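Local coordinates for hypothetical protein PH1109 (Pyrococcus horikoshii, PDB 2D59), which is of unknown function but belongs to the CoA-binding domain family, with a Rossmann-like fold in which helices flank a five-stranded parallel sheet, at residues L10-I15 and A129-M134; I40-L45 and L63-Y68; D51-N56 and D76-V81; V105-N110 and R114-K119. All coordinates share one frame; numbering follows the deposited sequence.

Contact 1: residues L10-I15 and A129-M134; sequences LTDEDI and ANRCMM
R131 reaches across to L10, D12 and I15, and its flat guanidinium group is used both on a face and at its rim. I15 comes from the opposite direction and lays CG1 over the centre of one face, 3.7 Å above the plane. A branched aliphatic residue suits this place, since it can shield a charged plane without competing for its N-H groups. With CG anti to the carbonyl carbon (chi1 -58°) and the chain straight from CG to NE, R131 carries its charge well away from its own backbone. Near the guanidinium plane, L10 O lies 3.0 Å from R131 NH2. Water 1 also sits at the rim, in the plane: it accepts from R131 NH1 at 2.9 Å and donates to D12 OD2 at 2.7 Å, so it links acid and base, which at 4.4 Å between D12 OD2 and R131 NH1 are too far apart for a salt bridge. Their direct ionic partners lie elsewhere: R131 pairs with D8 and E136, D12 with R139. The helix carrying D12 and I15 starts in a capping box, T11 N giving to D14 OD2 (2.8 Å) and D14 N to T11 OG1 (3.1 Å). The contact thus ties the start of helix 12-21 to the turn between strand 126-129 and helix 133-141, with I15 also packed on L140 of that helix and on W106 of strand 104-107.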
loop_
_atom_site.group_PDB
_atom_site.type_symbol
_atom_site.label_atom_id
_atom_site.label_comp_id
_atom_site.label_asym_id
_atom_site.label_seq_id
_atom_site.Cartn_x
_atom_site.Cartn_y
_atom_site.Cartn_z
ATOM N N LEU A 10 3.104 13.750 7.838
ATOM C CA LEU A 10 4.282 13.837 6.984
ATOM C C LEU A 10 4.171 14.986 5.977
ATOM O O LEU A 10 3.073 15.423 5.626
ATOM C CB LEU A 10 4.479 12.508 6.246
ATOM C CG LEU A 10 4.498 11.250 7.123
ATOM C CD1 LEU A 10 4.599 10.016 6.240
ATOM C CD2 LEU A 10 5.673 11.304 8.099
ATOM N N THR A 11 5.319 15.469 5.511
ATOM C CA THR A 11 5.374 16.567 4.549
ATOM C C THR A 11 5.423 16.026 3.126
ATOM O O THR A 11 5.620 14.828 2.918
ATOM C CB THR A 11 6.633 17.423 4.759
ATOM O OG1 THR A 11 7.794 16.644 4.439
ATOM C CG2 THR A 11 6.727 17.888 6.204
ATOM N N ASP A 12 5.247 16.902 2.142
ATOM C CA ASP A 12 5.304 16.459 0.757
ATOM C C ASP A 12 6.679 15.861 0.479
ATOM O O ASP A 12 6.815 14.946 -0.329
ATOM C CB ASP A 12 5.041 17.622 -0.203
ATOM C CG ASP A 12 3.570 17.974 -0.297
ATOM O OD1 ASP A 12 3.227 18.892 -1.069
ATOM O OD2 ASP A 12 2.759 17.329 0.399
ATOM N N GLU A 13 7.693 16.379 1.166
ATOM C CA GLU A 13 9.060 15.900 0.998
ATOM C C GLU A 13 9.184 14.463 1.501
ATOM O O GLU A 13 9.846 13.630 0.879
ATOM C CB GLU A 13 10.030 16.797 1.775
ATOM C CG GLU A 13 11.378 16.969 1.106
ATOM C CD GLU A 13 11.317 17.912 -0.082
ATOM O OE1 GLU A 13 10.433 17.727 -0.944
ATOM O OE2 GLU A 13 12.153 18.838 -0.158
ATOM N N ASP A 14 8.550 14.183 2.636
ATOM C CA ASP A 14 8.582 12.845 3.220
ATOM C C ASP A 14 7.926 11.838 2.290
ATOM O O ASP A 14 8.465 10.759 2.045
ATOM C CB ASP A 14 7.842 12.808 4.560
ATOM C CG ASP A 14 8.500 13.669 5.623
ATOM O OD1 ASP A 14 9.745 13.662 5.716
ATOM O OD2 ASP A 14 7.766 14.338 6.378
ATOM N N ILE A 15 6.753 12.196 1.774
ATOM C CA ILE A 15 6.019 11.301 0.882
ATOM C C ILE A 15 6.813 11.055 -0.385
ATOM O O ILE A 15 6.909 9.922 -0.863
ATOM C CB ILE A 15 4.619 11.872 0.528
ATOM C CG1 ILE A 15 3.725 11.817 1.766
ATOM C CG2 ILE A 15 3.953 11.047 -0.562
ATOM C CD1 ILE A 15 4.318 12.438 2.982
ATOM N N ALA A 129 -1.312 7.962 5.721
ATOM C CA ALA A 129 -2.741 7.713 5.844
ATOM C C ALA A 129 -3.647 8.714 5.154
ATOM O O ALA A 129 -3.431 9.932 5.199
ATOM C CB ALA A 129 -3.113 7.605 7.319
ATOM N N ASN A 130 -4.682 8.165 4.528
ATOM C CA ASN A 130 -5.674 8.929 3.793
ATOM C C ASN A 130 -5.058 9.701 2.633
ATOM O O ASN A 130 -5.271 10.902 2.471
ATOM C CB ASN A 130 -6.434 9.871 4.726
ATOM C CG ASN A 130 -7.857 10.097 4.267
ATOM O OD1 ASN A 130 -8.563 9.143 3.936
ATOM N ND2 ASN A 130 -8.291 11.353 4.250
ATOM N N ARG A 131 -4.268 8.978 1.845
ATOM C CA ARG A 131 -3.616 9.497 0.650
ATOM C C ARG A 131 -3.655 8.327 -0.327
ATOM O O ARG A 131 -3.872 7.185 0.078
ATOM C CB ARG A 131 -2.144 9.853 0.904
ATOM C CG ARG A 131 -1.869 10.871 1.994
ATOM C CD ARG A 131 -0.390 11.240 1.938
ATOM N NE ARG A 131 0.076 11.967 3.115
ATOM C CZ ARG A 131 0.481 13.233 3.102
ATOM N NH1 ARG A 131 0.472 13.926 1.972
ATOM N NH2 ARG A 131 0.910 13.802 4.221
ATOM N N CYS A 132 -3.447 8.609 -1.604
ATOM C CA CYS A 132 -3.431 7.570 -2.621
ATOM C C CYS A 132 -2.035 7.536 -3.233
ATOM O O CYS A 132 -1.501 8.578 -3.608
ATOM C CB CYS A 132 -4.464 7.875 -3.704
ATOM S SG CYS A 132 -4.383 6.757 -5.115
ATOM N N MET A 133 -1.438 6.351 -3.335
ATOM C CA MET A 133 -0.093 6.252 -3.901
ATOM C C MET A 133 0.000 6.853 -5.299
ATOM O O MET A 133 0.995 7.489 -5.639
ATOM C CB MET A 133 0.390 4.799 -3.921
ATOM C CG MET A 133 0.752 4.255 -2.542
ATOM S SD MET A 133 1.781 2.763 -2.626
ATOM C CE MET A 133 3.421 3.505 -2.933
ATOM N N MET A 134 -1.035 6.656 -6.108
ATOM C CA MET A 134 -1.040 7.202 -7.458
ATOM C C MET A 134 -1.171 8.720 -7.448
ATOM O O MET A 134 -0.417 9.421 -8.130
ATOM C CB MET A 134 -2.190 6.610 -8.270
ATOM C CG MET A 134 -2.349 7.262 -9.625
ATOM S SD MET A 134 -3.627 6.466 -10.608
ATOM C CE MET A 134 -5.085 7.176 -9.895
HETATM O O HOH W 1 1.741 16.446 2.764
#

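Contact 2: residues I40-L45 and L63-Y68; sequences IVMKYL and LGRKCY
Among the side chains by which M42 and K43 meet L63 and R65, the flat group is the guanidinium of R65, and M42 touches neither its faces nor its edges. What M42 meets is the aliphatic root of the arginine: M42 CE lies 3.6 Å from R65 CG and 3.8 Å from R65 CB. The R65 chain then bends at chi2 and chi3, taking its polar end away to a hydrogen bond from NE to V52 O. Arginine suits the place because one residue supplies both apolar methylenes and a donor. The methionine meets the arginine at a slant, whereas M42 and L63 run alongside each other, pointing opposite ways, with M42 CG 3.8 Å from L63 CD1. M42 spans the gap because its CG is anti to the backbone N (chi1 -176°) and the rest of the chain is fully extended, a reach that an unbranched methionine allows. L63 CD1 also lies against the helix backbone, 3.7 Å from K43 N, and touches K43 CB at 4.1 Å, while the charged end of K43 leads off toward solvent. L63 and G64 both have positive phi (50° and 74°), as in a type I' turn, the tight link of the hairpin 61-62/65-66. Helix 37-47 thereby rests on this hairpin beside the outermost strand 51-55, with M42 packed further on V52 and P54 of that strand and L27 of strand 24-28.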
loop_
_atom_site.group_PDB
_atom_site.type_symbol
_atom_site.label_atom_id
_atom_site.label_comp_id
_atom_site.label_asym_id
_atom_site.label_seq_id
_atom_site.Cartn_x
_atom_site.Cartn_y
_atom_site.Cartn_z
ATOM N N ILE A 40 -6.820 0.487 -10.500
ATOM C CA ILE A 40 -6.356 1.737 -11.086
ATOM C C ILE A 40 -4.960 2.104 -10.570
ATOM O O ILE A 40 -4.051 2.403 -11.353
ATOM C CB ILE A 40 -7.328 2.876 -10.743
ATOM C CG1 ILE A 40 -8.696 2.583 -11.367
ATOM C CG2 ILE A 40 -6.776 4.212 -11.247
ATOM C CD1 ILE A 40 -9.786 3.525 -10.917
ATOM N N VAL A 41 -4.796 2.074 -9.252
ATOM C CA VAL A 41 -3.516 2.418 -8.637
ATOM C C VAL A 41 -2.426 1.395 -8.961
ATOM O O VAL A 41 -1.295 1.761 -9.282
ATOM C CB VAL A 41 -3.660 2.556 -7.104
ATOM C CG1 VAL A 41 -2.310 2.864 -6.476
ATOM C CG2 VAL A 41 -4.657 3.664 -6.776
ATOM N N MET A 42 -2.751 0.110 -8.891
ATOM C CA MET A 42 -1.739 -0.893 -9.201
ATOM C C MET A 42 -1.248 -0.743 -10.637
ATOM O O MET A 42 -0.050 -0.817 -10.908
ATOM C CB MET A 42 -2.289 -2.305 -9.000
ATOM C CG MET A 42 -1.243 -3.383 -9.229
ATOM S SD MET A 42 -1.830 -5.011 -8.714
ATOM C CE MET A 42 -0.566 -6.066 -9.440
ATOM N N LYS A 43 -2.178 -0.532 -11.564
ATOM C CA LYS A 43 -1.814 -0.382 -12.965
ATOM C C LYS A 43 -0.833 0.779 -13.123
ATOM O O LYS A 43 0.173 0.665 -13.820
ATOM C CB LYS A 43 -3.070 -0.135 -13.805
ATOM C CG LYS A 43 -2.814 -0.034 -15.300
ATOM C CD LYS A 43 -4.117 0.163 -16.060
ATOM C CE LYS A 43 -3.879 0.330 -17.550
ATOM N NZ LYS A 43 -5.158 0.546 -18.282
ATOM N N TYR A 44 -1.135 1.887 -12.455
ATOM C CA TYR A 44 -0.293 3.078 -12.509
ATOM C C TYR A 44 1.096 2.791 -11.942
ATOM O O TYR A 44 2.110 3.181 -12.529
ATOM C CB TYR A 44 -0.965 4.215 -11.729
ATOM C CG TYR A 44 -0.160 5.494 -11.670
ATOM C CD1 TYR A 44 0.838 5.670 -10.713
ATOM C CD2 TYR A 44 -0.385 6.522 -12.587
ATOM C CE1 TYR A 44 1.596 6.841 -10.669
ATOM C CE2 TYR A 44 0.365 7.694 -12.552
ATOM C CZ TYR A 44 1.354 7.845 -11.594
ATOM O OH TYR A 44 2.110 8.997 -11.572
ATOM N N LEU A 45 1.143 2.106 -10.803
ATOM C CA LEU A 45 2.422 1.782 -10.175
ATOM C C LEU A 45 3.274 0.885 -11.069
ATOM O O LEU A 45 4.478 1.090 -11.196
ATOM C CB LEU A 45 2.195 1.112 -8.816
ATOM C CG LEU A 45 1.541 1.993 -7.747
ATOM C CD1 LEU A 45 1.241 1.169 -6.510
ATOM C CD2 LEU A 45 2.466 3.158 -7.407
ATOM N N LEU A 63 -3.522 -8.212 -12.983
ATOM C CA LEU A 63 -2.700 -7.422 -13.891
ATOM C C LEU A 63 -1.380 -8.101 -14.260
ATOM O O LEU A 63 -0.327 -7.463 -14.289
ATOM C CB LEU A 63 -2.444 -6.037 -13.277
ATOM C CG LEU A 63 -3.722 -5.196 -13.157
ATOM C CD1 LEU A 63 -3.488 -3.963 -12.286
ATOM C CD2 LEU A 63 -4.177 -4.798 -14.552
ATOM N N GLY A 64 -1.446 -9.400 -14.545
ATOM C CA GLY A 64 -0.259 -10.147 -14.926
ATOM C C GLY A 64 0.701 -10.457 -13.793
ATOM O O GLY A 64 1.806 -10.944 -14.029
ATOM N N ARG A 65 0.280 -10.187 -12.562
ATOM C CA ARG A 65 1.122 -10.435 -11.396
ATOM C C ARG A 65 0.523 -11.529 -10.516
ATOM O O ARG A 65 -0.691 -11.569 -10.309
ATOM C CB ARG A 65 1.263 -9.148 -10.580
ATOM C CG ARG A 65 1.872 -7.982 -11.352
ATOM C CD ARG A 65 3.359 -8.188 -11.600
ATOM N NE ARG A 65 4.117 -8.206 -10.350
ATOM C CZ ARG A 65 5.390 -8.571 -10.251
ATOM N NH1 ARG A 65 6.063 -8.954 -11.329
ATOM N NH2 ARG A 65 5.991 -8.561 -9.066
ATOM N N LYS A 66 1.371 -12.415 -10.000
ATOM C CA LYS A 66 0.880 -13.477 -9.130
ATOM C C LYS A 66 0.309 -12.828 -7.875
ATOM O O LYS A 66 0.968 -12.002 -7.243
ATOM C CB LYS A 66 2.005 -14.437 -8.743
ATOM C CG LYS A 66 1.540 -15.557 -7.823
ATOM C CD LYS A 66 2.659 -16.530 -7.507
ATOM C CE LYS A 66 2.167 -17.642 -6.594
ATOM N NZ LYS A 66 3.244 -18.626 -6.304
ATOM N N CYS A 67 -0.913 -13.204 -7.517
ATOM C CA CYS A 67 -1.571 -12.638 -6.345
ATOM C C CYS A 67 -1.545 -13.603 -5.162
ATOM O O CYS A 67 -1.950 -14.758 -5.287
ATOM C CB CYS A 67 -3.011 -12.275 -6.699
ATOM S SG CYS A 67 -3.856 -11.270 -5.466
ATOM N N TYR A 68 -1.070 -13.122 -4.015
ATOM C CA TYR A 68 -0.972 -13.947 -2.813
ATOM C C TYR A 68 -2.123 -13.719 -1.830
ATOM O O TYR A 68 -2.684 -12.627 -1.753
ATOM C CB TYR A 68 0.367 -13.685 -2.113
ATOM C CG TYR A 68 1.573 -13.909 -3.000
ATOM C CD1 TYR A 68 1.936 -12.972 -3.970
ATOM C CD2 TYR A 68 2.332 -15.072 -2.892
ATOM C CE1 TYR A 68 3.028 -13.191 -4.812
ATOM C CE2 TYR A 68 3.423 -15.302 -3.726
ATOM C CZ TYR A 68 3.766 -14.360 -4.681
ATOM O OH TYR A 68 4.846 -14.592 -5.503
#

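Contact 3: residues D51-N56 and D76-V81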
loop_
_atom_site.group_PDB
_atom_site.type_symbol
_atom_site.label_atom_id
_atom_site.label_comp_id
_atom_site.label_asym_id
_atom_site.label_seq_id
_atom_site.Cartn_x
_atom_site.Cartn_y
_atom_site.Cartn_z
ATOM N N ASP A 51 7.747 -2.471 -8.154
ATOM C CA ASP A 51 7.656 -3.931 -8.070
ATOM C C ASP A 51 6.410 -4.135 -7.219
ATOM O O ASP A 51 6.446 -3.943 -6.003
ATOM C CB ASP A 51 8.875 -4.520 -7.353
ATOM C CG ASP A 51 10.104 -4.601 -8.243
ATOM O OD1 ASP A 51 11.207 -4.867 -7.714
ATOM O OD2 ASP A 51 9.974 -4.415 -9.468
ATOM N N VAL A 52 5.305 -4.508 -7.857
ATOM C CA VAL A 52 4.048 -4.677 -7.143
ATOM C C VAL A 52 3.624 -6.132 -6.993
ATOM O O VAL A 52 3.478 -6.856 -7.978
ATOM C CB VAL A 52 2.910 -3.899 -7.850
ATOM C CG1 VAL A 52 1.656 -3.899 -6.988
ATOM C CG2 VAL A 52 3.358 -2.467 -8.134
ATOM N N TYR A 53 3.430 -6.538 -5.744
ATOM C CA TYR A 53 3.015 -7.890 -5.398
ATOM C C TYR A 53 1.610 -7.799 -4.814
ATOM O O TYR A 53 1.431 -7.460 -3.643
ATOM C CB TYR A 53 4.003 -8.466 -4.381
ATOM C CG TYR A 53 5.430 -8.427 -4.882
ATOM C CD1 TYR A 53 5.920 -9.418 -5.734
ATOM C CD2 TYR A 53 6.269 -7.359 -4.566
ATOM C CE1 TYR A 53 7.204 -9.340 -6.260
ATOM C CE2 TYR A 53 7.556 -7.270 -5.085
ATOM C CZ TYR A 53 8.020 -8.262 -5.933
ATOM O OH TYR A 53 9.288 -8.171 -6.450
ATOM N N PRO A 54 0.586 -8.084 -5.634
ATOM C CA PRO A 54 -0.798 -8.017 -5.163
ATOM C C PRO A 54 -1.154 -9.061 -4.116
ATOM O O PRO A 54 -0.652 -10.185 -4.147
ATOM C CB PRO A 54 -1.608 -8.170 -6.448
ATOM C CG PRO A 54 -0.734 -9.048 -7.287
ATOM C CD PRO A 54 0.645 -8.479 -7.053
ATOM N N VAL A 55 -2.021 -8.665 -3.190
ATOM C CA VAL A 55 -2.478 -9.543 -2.122
ATOM C C VAL A 55 -3.999 -9.536 -2.027
ATOM O O VAL A 55 -4.616 -8.489 -1.842
ATOM C CB VAL A 55 -1.918 -9.115 -0.749
ATOM C CG1 VAL A 55 -2.523 -9.988 0.347
ATOM C CG2 VAL A 55 -0.405 -9.219 -0.742
ATOM N N ASN A 56 -4.595 -10.716 -2.162
ATOM C CA ASN A 56 -6.040 -10.881 -2.066
ATOM C C ASN A 56 -6.363 -12.368 -2.170
ATOM O O ASN A 56 -6.182 -12.976 -3.222
ATOM C CB ASN A 56 -6.764 -10.131 -3.189
ATOM C CG ASN A 56 -8.255 -9.993 -2.925
ATOM O OD1 ASN A 56 -8.902 -10.926 -2.442
ATOM N ND2 ASN A 56 -8.811 -8.830 -3.246
ATOM N N ASP A 76 9.496 -12.291 -2.138
ATOM C CA ASP A 76 10.370 -11.122 -2.133
ATOM C C ASP A 76 10.144 -10.184 -0.955
ATOM O O ASP A 76 9.096 -10.221 -0.309
ATOM C CB ASP A 76 10.202 -10.353 -3.444
ATOM C CG ASP A 76 10.610 -11.179 -4.650
ATOM O OD1 ASP A 76 10.454 -10.703 -5.792
ATOM O OD2 ASP A 76 11.083 -12.318 -4.448
ATOM N N LYS A 77 11.138 -9.343 -0.678
ATOM C CA LYS A 77 11.036 -8.397 0.425
ATOM C C LYS A 77 10.008 -7.328 0.083
ATOM O O LYS A 77 9.894 -6.904 -1.069
ATOM C CB LYS A 77 12.391 -7.735 0.713
ATOM C CG LYS A 77 12.835 -6.693 -0.310
ATOM C CD LYS A 77 13.403 -7.313 -1.579
ATOM C CE LYS A 77 14.758 -7.967 -1.331
ATOM N NZ LYS A 77 14.659 -9.185 -0.481
ATOM N N ILE A 78 9.255 -6.907 1.090
ATOM C CA ILE A 78 8.234 -5.882 0.912
ATOM C C ILE A 78 8.584 -4.687 1.778
ATOM O O ILE A 78 8.920 -4.842 2.950
ATOM C CB ILE A 78 6.846 -6.410 1.314
ATOM C CG1 ILE A 78 6.417 -7.489 0.323
ATOM C CG2 ILE A 78 5.827 -5.284 1.324
ATOM C CD1 ILE A 78 6.346 -6.999 -1.117
ATOM N N GLU A 79 8.508 -3.495 1.197
ATOM C CA GLU A 79 8.826 -2.278 1.931
ATOM C C GLU A 79 7.567 -1.491 2.279
ATOM O O GLU A 79 7.443 -0.964 3.384
ATOM C CB GLU A 79 9.781 -1.418 1.107
ATOM C CG GLU A 79 11.037 -2.173 0.676
ATOM C CD GLU A 79 11.856 -1.429 -0.360
ATOM O OE1 GLU A 79 11.279 -0.993 -1.378
ATOM O OE2 GLU A 79 13.079 -1.290 -0.164
ATOM N N VAL A 80 6.631 -1.427 1.335
ATOM C CA VAL A 80 5.384 -0.701 1.547
ATOM C C VAL A 80 4.154 -1.596 1.414
ATOM O O VAL A 80 4.004 -2.332 0.437
ATOM C CB VAL A 80 5.223 0.467 0.533
ATOM C CG1 VAL A 80 3.924 1.223 0.810
ATOM C CG2 VAL A 80 6.416 1.408 0.615
ATOM N N VAL A 81 3.281 -1.536 2.411
ATOM C CA VAL A 81 2.045 -2.302 2.375
ATOM C C VAL A 81 0.935 -1.289 2.103
ATOM O O VAL A 81 0.542 -0.513 2.979
ATOM C CB VAL A 81 1.787 -3.031 3.705
ATOM C CG1 VAL A 81 0.462 -3.782 3.633
ATOM C CG2 VAL A 81 2.919 -4.010 3.984
#
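Y53 meets D76 and I78 over one face of the Rossmann-like sheet, where strand 24-28 runs between strand 51-55 and strand 80-83. The contact therefore reaches from the outermost strand across its neighbour to the residues leading into the third. Its polar part is a single weak hydrogen bond from Y53 OH to D76 OD1, 2.9 Å long. The two side chains cross at about a right angle, and the ring and carboxylate planes stand 81° apart. The phenol has a stronger partner in K24 NZ, which also makes a salt bridge with D51. That lysine probably eases the proximity of two acids whose D51 OD1 and D76 OD1 are 6.2 Å apart. Tyrosine suits this place: its ring packs on I78 and I74, while its hydroxyl reaches the charged groups of D76 and K24. The apolar part belongs to I78, which passes the tyrosine in the opposite direction and also packs on A26 of strand 24-28. I78 CG1 is anti to the carbonyl carbon (chi1 -67°), and chi2 of -59° turns the terminal methyl toward the ring, so that I78 CD1 lies 3.5 Å from Y53 CD2, approaching obliquely.

Contact 4: residues V105-N110 and R114-K119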
loop_
_atom_site.group_PDB
_atom_site.type_symbol
_atom_site.label_atom_id
_atom_site.label_comp_id
_atom_site.label_asym_id
_atom_site.label_seq_id
_atom_site.Cartn_x
_atom_site.Cartn_y
_atom_site.Cartn_z
ATOM N N VAL A 105 3.373 1.500 6.127
ATOM C CA VAL A 105 2.004 1.019 6.017
ATOM C C VAL A 105 1.292 2.214 5.398
ATOM O O VAL A 105 1.331 3.318 5.939
ATOM C CB VAL A 105 1.374 0.697 7.387
ATOM C CG1 VAL A 105 -0.066 0.226 7.194
ATOM C CG2 VAL A 105 2.182 -0.381 8.086
ATOM N N TRP A 106 0.665 1.996 4.252
ATOM C CA TRP A 106 -0.021 3.069 3.554
ATOM C C TRP A 106 -1.525 2.830 3.507
ATOM O O TRP A 106 -1.993 1.931 2.811
ATOM C CB TRP A 106 0.543 3.185 2.134
ATOM C CG TRP A 106 0.074 4.389 1.372
ATOM C CD1 TRP A 106 -1.220 4.741 1.109
ATOM C CD2 TRP A 106 0.895 5.385 0.745
ATOM N NE1 TRP A 106 -1.255 5.888 0.358
ATOM C CE2 TRP A 106 0.027 6.305 0.117
ATOM C CE3 TRP A 106 2.279 5.585 0.646
ATOM C CZ2 TRP A 106 0.496 7.417 -0.594
ATOM C CZ3 TRP A 106 2.747 6.690 -0.064
ATOM C CH2 TRP A 106 1.855 7.590 -0.675
ATOM N N PHE A 107 -2.273 3.636 4.258
ATOM C CA PHE A 107 -3.728 3.537 4.298
ATOM C C PHE A 107 -4.336 4.389 3.188
ATOM O O PHE A 107 -4.249 5.618 3.218
ATOM C CB PHE A 107 -4.253 4.030 5.651
ATOM C CG PHE A 107 -3.953 3.106 6.803
ATOM C CD1 PHE A 107 -4.840 2.087 7.148
ATOM C CD2 PHE A 107 -2.793 3.266 7.552
ATOM C CE1 PHE A 107 -4.573 1.244 8.229
ATOM C CE2 PHE A 107 -2.517 2.427 8.635
ATOM C CZ PHE A 107 -3.410 1.416 8.972
ATOM N N GLN A 108 -4.945 3.739 2.203
ATOM C CA GLN A 108 -5.582 4.457 1.108
ATOM C C GLN A 108 -6.870 5.083 1.651
ATOM O O GLN A 108 -7.248 4.848 2.799
ATOM C CB GLN A 108 -5.899 3.493 -0.038
ATOM C CG GLN A 108 -4.679 2.934 -0.768
ATOM C CD GLN A 108 -4.172 3.847 -1.869
ATOM O OE1 GLN A 108 -4.958 4.462 -2.593
ATOM N NE2 GLN A 108 -2.855 3.916 -2.022
ATOM N N TYR A 109 -7.543 5.877 0.828
ATOM C CA TYR A 109 -8.774 6.535 1.247
ATOM C C TYR A 109 -9.815 5.584 1.840
ATOM O O TYR A 109 -10.053 4.495 1.316
ATOM C CB TYR A 109 -9.386 7.296 0.065
ATOM C CG TYR A 109 -8.523 8.433 -0.440
ATOM C CD1 TYR A 109 -8.081 9.431 0.425
ATOM C CD2 TYR A 109 -8.158 8.518 -1.787
ATOM C CE1 TYR A 109 -7.296 10.486 -0.032
ATOM C CE2 TYR A 109 -7.371 9.573 -2.254
ATOM C CZ TYR A 109 -6.947 10.552 -1.368
ATOM O OH TYR A 109 -6.184 11.609 -1.816
ATOM N N ASN A 110 -10.417 6.014 2.945
ATOM C CA ASN A 110 -11.458 5.258 3.634
ATOM C C ASN A 110 -11.056 3.861 4.104
ATOM O O ASN A 110 -11.862 2.933 4.049
ATOM C CB ASN A 110 -12.697 5.149 2.738
ATOM C CG ASN A 110 -13.216 6.504 2.292
ATOM O OD1 ASN A 110 -12.529 7.244 1.588
ATOM N ND2 ASN A 110 -14.434 6.836 2.703
ATOM N N ARG A 114 -7.516 3.417 13.594
ATOM C CA ARG A 114 -6.507 3.858 14.553
ATOM C C ARG A 114 -5.823 2.741 15.333
ATOM O O ARG A 114 -4.647 2.852 15.668
ATOM C CB ARG A 114 -7.094 4.880 15.533
ATOM C CG ARG A 114 -8.126 4.341 16.501
ATOM C CD ARG A 114 -8.448 5.395 17.557
ATOM N NE ARG A 114 -7.288 5.687 18.399
ATOM C CZ ARG A 114 -6.822 4.864 19.332
ATOM N NH1 ARG A 114 -5.758 5.198 20.053
ATOM N NH2 ARG A 114 -7.428 3.708 19.557
ATOM N N GLU A 115 -6.548 1.666 15.623
ATOM C CA GLU A 115 -5.960 0.558 16.367
ATOM C C GLU A 115 -4.876 -0.138 15.546
ATOM O O GLU A 115 -3.790 -0.424 16.050
ATOM C CB GLU A 115 -7.052 -0.441 16.763
ATOM C CG GLU A 115 -8.046 0.114 17.772
ATOM C CD GLU A 115 -7.458 0.235 19.165
ATOM O OE1 GLU A 115 -7.275 -0.806 19.830
ATOM O OE2 GLU A 115 -7.169 1.369 19.597
ATOM N N ALA A 116 -5.173 -0.401 14.277
ATOM C CA ALA A 116 -4.218 -1.053 13.387
ATOM C C ALA A 116 -3.006 -0.150 13.163
ATOM O O ALA A 116 -1.866 -0.614 13.132
ATOM C CB ALA A 116 -4.884 -1.375 12.057
ATOM N N SER A 117 -3.260 1.146 13.009
ATOM C CA SER A 117 -2.191 2.113 12.795
ATOM C C SER A 117 -1.297 2.207 14.024
ATOM O O SER A 117 -0.076 2.303 13.910
ATOM C CB SER A 117 -2.781 3.491 12.491
ATOM O OG SER A 117 -1.762 4.461 12.335
ATOM N N LYS A 118 -1.912 2.175 15.202
ATOM C CA LYS A 118 -1.164 2.264 16.450
ATOM C C LYS A 118 -0.186 1.102 16.584
ATOM O O LYS A 118 0.976 1.297 16.932
ATOM C CB LYS A 118 -2.120 2.273 17.643
ATOM C CG LYS A 118 -1.430 2.399 18.990
ATOM C CD LYS A 118 -2.446 2.466 20.119
ATOM C CE LYS A 118 -1.765 2.595 21.471
ATOM N NZ LYS A 118 -2.750 2.711 22.584
ATOM N N LYS A 119 -0.660 -0.106 16.299
ATOM C CA LYS A 119 0.195 -1.282 16.390
ATOM C C LYS A 119 1.357 -1.146 15.413
ATOM O O LYS A 119 2.506 -1.434 15.751
ATOM C CB LYS A 119 -0.608 -2.549 16.084
ATOM C CG LYS A 119 0.187 -3.841 16.220
ATOM C CD LYS A 119 -0.706 -5.064 16.088
ATOM C CE LYS A 119 -1.715 -5.137 17.223
ATOM N NZ LYS A 119 -2.599 -6.330 17.104
#
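A backbone hydrogen bond of 2.9 Å from K118 N to R114 O helps to shape the helical turn on which A116 and S117 are presented to F107. S117 OG is hydrogen-bonded to Y112 OH, which gives this buried hydroxyl a partner. With OG anti to the backbone N (chi1 178°), the serine divides its work: the oxygen serves the tyrosine, and CB packs obliquely against the phenylalanine ring, 4.0 Å from F107 CE2. F107 CZ comes equally near the helix backbone, 4.0 Å from S117 N, an approach probably allowed by the short side chains of A116 and S117. Strand 104-107, helix 114-122 and strand 126-129 form a beta-alpha-beta unit of the Rossmann-like fold, and the contact lies where the strand's last residue faces the first turns of the helix. F107 points from the strand toward the helix, and its aromatic ring is long enough to span the layer between them. Y112, in the connecting loop, meets the same ring edge-to-face. A116 CB approaches the edge of the F107 ring, near its plane, with CZ 4.4 Å away. The alanine methyl also touches T90 and V94 of helix 87-100.

In the fold
Contacts 3 and 4 reach the central sheet from opposite sides of the chain's centre, their own centres about 16 Å apart, and are joined through neighbouring strands by a probable hydrogen bond of 2.8 Å from W106 N to V81 O. Contact 4 continues into contact 1, about 13 Å away between centres, where N130 N lies 2.9 Å from F107 O. Contacts 2 and 3 are the closest pair, their centres about 10 Å apart; their segments alternate along the chain, and Y68 O lies 2.7 Å from N56 N. Contact 1 spans nearly the whole chain and encloses the other three; it touches contact 2 where M134 CG packs on Y44 CG at 3.5 Å.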